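Local coordinates for protein pectate lyase (Cellvibrio cellulosa, PDB 1GXM) that cleaves polygalacturonic acid (pectate) by an anti-beta-elimination mechanism, this chain being the catalytic module of a longer polysaccharide lyase of family 10, at residues N27-W32 / E79-A84. Sequence-based numbering, arbitrary orientation.
Sequences NARTKW and EMVFLA. With GOL (glycerol), chain E.
With CG anti to the backbone N (chi1 170°), F82 lays its ring alongside the turn after helix 20-28, where W32, its CG anti to the carbonyl carbon (chi1 -56°), swings its indole back to meet it. The two form a T-shaped (edge-to-face) pair: the six-membered ring of W32 points its edge at one face of F82, with planes at 76° and centroids 5.0 Å apart. Between the rings, W32 CE3 sits 3.5 Å from F82 CD2, offset toward the rim. W32 O approaches F82 CE1 to 3.1 Å, and the carbonyl oxygens of A28 and R29 lie near the plane of the phenyl ring, at its edge. Beside it, V81 CG1 touches A28 CB at 3.8 Å and R29 CG at 3.6 Å. R29 sends its guanidinium onward to a salt bridge with E85. A glycerol at the indole edge, probably from the crystallisation liquor, hydrogen-bonds through O3 to E79 OE2 at 2.6 Å and, in one of the two conformers of K31, accepts from NZ at O1. E79 OE2 also hydrogen-bonds Y56 OH. This is apolar helix-to-loop packing around a T-shaped pair, joining the turn after helix 20-28 to helix 77-90 of the pectate lyase catalytic module.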
loop_
_atom_site.group_PDB
_atom_site.type_symbol
_atom_site.label_atom_id
_atom_site.label_comp_id
_atom_site.label_asym_id
_atom_site.label_seq_id
_atom_site.Cartn_x
_atom_site.Cartn_y
_atom_site.Cartn_z
ATOM N N ASN A 27 4.677 -8.213 -10.859
ATOM C CA ASN A 27 4.224 -9.537 -10.436
ATOM C C ASN A 27 2.733 -9.738 -10.656
ATOM O O ASN A 27 2.291 -10.825 -11.038
ATOM C CB ASN A 27 4.497 -9.723 -8.972
ATOM C CG ASN A 27 5.921 -10.169 -8.711
ATOM O OD1 ASN A 27 6.448 -9.991 -7.611
ATOM N ND2 ASN A 27 6.600 -10.623 -9.761
ATOM N N ALA A 28 1.948 -8.698 -10.410
ATOM C CA ALA A 28 0.492 -8.794 -10.536
ATOM C C ALA A 28 0.060 -9.093 -11.970
ATOM O O ALA A 28 -1.016 -9.608 -12.213
ATOM C CB ALA A 28 -0.172 -7.523 -10.057
ATOM N N ARG A 29 0.897 -8.719 -12.927
ATOM C CA ARG A 29 0.597 -8.950 -14.334
ATOM C C ARG A 29 0.301 -10.410 -14.640
ATOM O O ARG A 29 -0.500 -10.701 -15.541
ATOM C CB ARG A 29 1.737 -8.450 -15.206
ATOM C CG ARG A 29 1.868 -6.946 -15.163
ATOM C CD ARG A 29 3.148 -6.453 -15.764
ATOM N NE ARG A 29 3.180 -6.618 -17.208
ATOM C CZ ARG A 29 4.184 -6.232 -17.985
ATOM N NH1 ARG A 29 5.250 -5.647 -17.459
ATOM N NH2 ARG A 29 4.116 -6.433 -19.296
ATOM N N THR A 30 0.928 -11.296 -13.878
ATOM C CA THR A 30 0.724 -12.735 -13.990
ATOM C C THR A 30 0.304 -13.361 -12.672
ATOM O O THR A 30 0.711 -14.470 -12.349
ATOM C CB THR A 30 2.005 -13.425 -14.514
ATOM O OG1 THR A 30 3.105 -13.203 -13.614
ATOM C CG2 THR A 30 2.431 -12.839 -15.846
ATOM N N LYS A 31 -0.525 -12.659 -11.898
ATOM C CA LYS A 31 -0.912 -13.157 -10.577
ATOM C C LYS A 31 -1.601 -14.512 -10.686
ATOM O O LYS A 31 -1.363 -15.390 -9.864
ATOM C CB LYS A 31 -1.852 -12.172 -9.873
ATOM C CG LYS A 31 -2.215 -12.576 -8.444
ATOM C CD LYS A 31 -1.068 -12.326 -7.474
ATOM C CE LYS A 31 -1.017 -13.357 -6.353
ATOM N NZ LYS A 31 -2.338 -13.614 -5.719
ATOM N N TRP A 32 -2.473 -14.645 -11.676
ATOM C CA TRP A 32 -3.172 -15.900 -11.926
ATOM C C TRP A 32 -2.841 -16.343 -13.326
ATOM O O TRP A 32 -2.412 -15.557 -14.161
ATOM C CB TRP A 32 -4.680 -15.728 -11.806
ATOM C CG TRP A 32 -5.109 -15.164 -10.502
ATOM C CD1 TRP A 32 -5.316 -15.851 -9.342
ATOM C CD2 TRP A 32 -5.344 -13.796 -10.205
ATOM N NE1 TRP A 32 -5.692 -14.987 -8.341
ATOM C CE2 TRP A 32 -5.716 -13.717 -8.848
ATOM C CE3 TRP A 32 -5.303 -12.622 -10.955
ATOM C CZ2 TRP A 32 -6.026 -12.517 -8.229
ATOM C CZ3 TRP A 32 -5.640 -11.431 -10.339
ATOM C CH2 TRP A 32 -5.980 -11.387 -8.985
ATOM N N GLU A 79 -6.327 -7.336 -9.794
ATOM C CA GLU A 79 -7.172 -7.770 -10.905
ATOM C C GLU A 79 -7.002 -6.879 -12.121
ATOM O O GLU A 79 -6.929 -7.365 -13.257
ATOM C CB GLU A 79 -8.655 -7.796 -10.501
ATOM C CG GLU A 79 -9.032 -8.912 -9.547
ATOM C CD GLU A 79 -8.863 -8.576 -8.092
ATOM O OE1 GLU A 79 -8.144 -7.617 -7.763
ATOM O OE2 GLU A 79 -9.445 -9.291 -7.262
ATOM N N MET A 80 -6.920 -5.578 -11.919
ATOM C CA MET A 80 -6.875 -4.672 -13.070
ATOM C C MET A 80 -5.532 -4.760 -13.788
ATOM O O MET A 80 -5.488 -4.644 -15.017
ATOM C CB MET A 80 -7.269 -3.246 -12.716
ATOM C CG MET A 80 -6.144 -2.395 -12.278
ATOM S SD MET A 80 -6.753 -1.110 -11.294
ATOM C CE MET A 80 -6.938 0.195 -12.491
ATOM N N VAL A 81 -4.448 -4.975 -13.046
ATOM C CA VAL A 81 -3.137 -5.077 -13.660
ATOM C C VAL A 81 -3.103 -6.378 -14.457
ATOM O O VAL A 81 -2.668 -6.422 -15.607
ATOM C CB VAL A 81 -2.019 -5.031 -12.606
ATOM C CG1 VAL A 81 -0.676 -5.408 -13.212
ATOM C CG2 VAL A 81 -1.948 -3.641 -11.982
ATOM N N PHE A 82 -3.570 -7.448 -13.831
ATOM C CA PHE A 82 -3.680 -8.742 -14.471
ATOM C C PHE A 82 -4.488 -8.685 -15.754
ATOM O O PHE A 82 -4.035 -9.145 -16.808
ATOM C CB PHE A 82 -4.286 -9.712 -13.465
ATOM C CG PHE A 82 -4.687 -11.019 -14.055
ATOM C CD1 PHE A 82 -3.733 -11.904 -14.537
ATOM C CD2 PHE A 82 -6.021 -11.361 -14.125
ATOM C CE1 PHE A 82 -4.131 -13.121 -15.081
ATOM C CE2 PHE A 82 -6.419 -12.553 -14.647
ATOM C CZ PHE A 82 -5.481 -13.442 -15.118
ATOM N N LEU A 83 -5.660 -8.079 -15.715
ATOM C CA LEU A 83 -6.497 -8.071 -16.913
ATOM C C LEU A 83 -5.929 -7.133 -17.966
ATOM O O LEU A 83 -6.144 -7.330 -19.152
ATOM C CB LEU A 83 -7.940 -7.705 -16.581
ATOM C CG LEU A 83 -8.711 -8.737 -15.767
ATOM C CD1 LEU A 83 -10.119 -8.293 -15.592
ATOM C CD2 LEU A 83 -8.644 -10.096 -16.410
ATOM N N ALA A 84 -5.174 -6.121 -17.560
ATOM C CA ALA A 84 -4.519 -5.260 -18.536
ATOM C C ALA A 84 -3.488 -6.056 -19.302
ATOM O O ALA A 84 -3.321 -5.879 -20.515
ATOM C CB ALA A 84 -3.883 -4.050 -17.860
HETATM C C1 GOL E . -4.622 -10.670 -4.874
HETATM O O1 GOL E . -3.912 -11.571 -4.060
HETATM C C2 GOL E . -6.103 -10.815 -4.578
HETATM O O2 GOL E . -6.528 -12.134 -4.858
HETATM C C3 GOL E . -6.868 -9.828 -5.445
HETATM O O3 GOL E . -8.216 -9.899 -5.037
#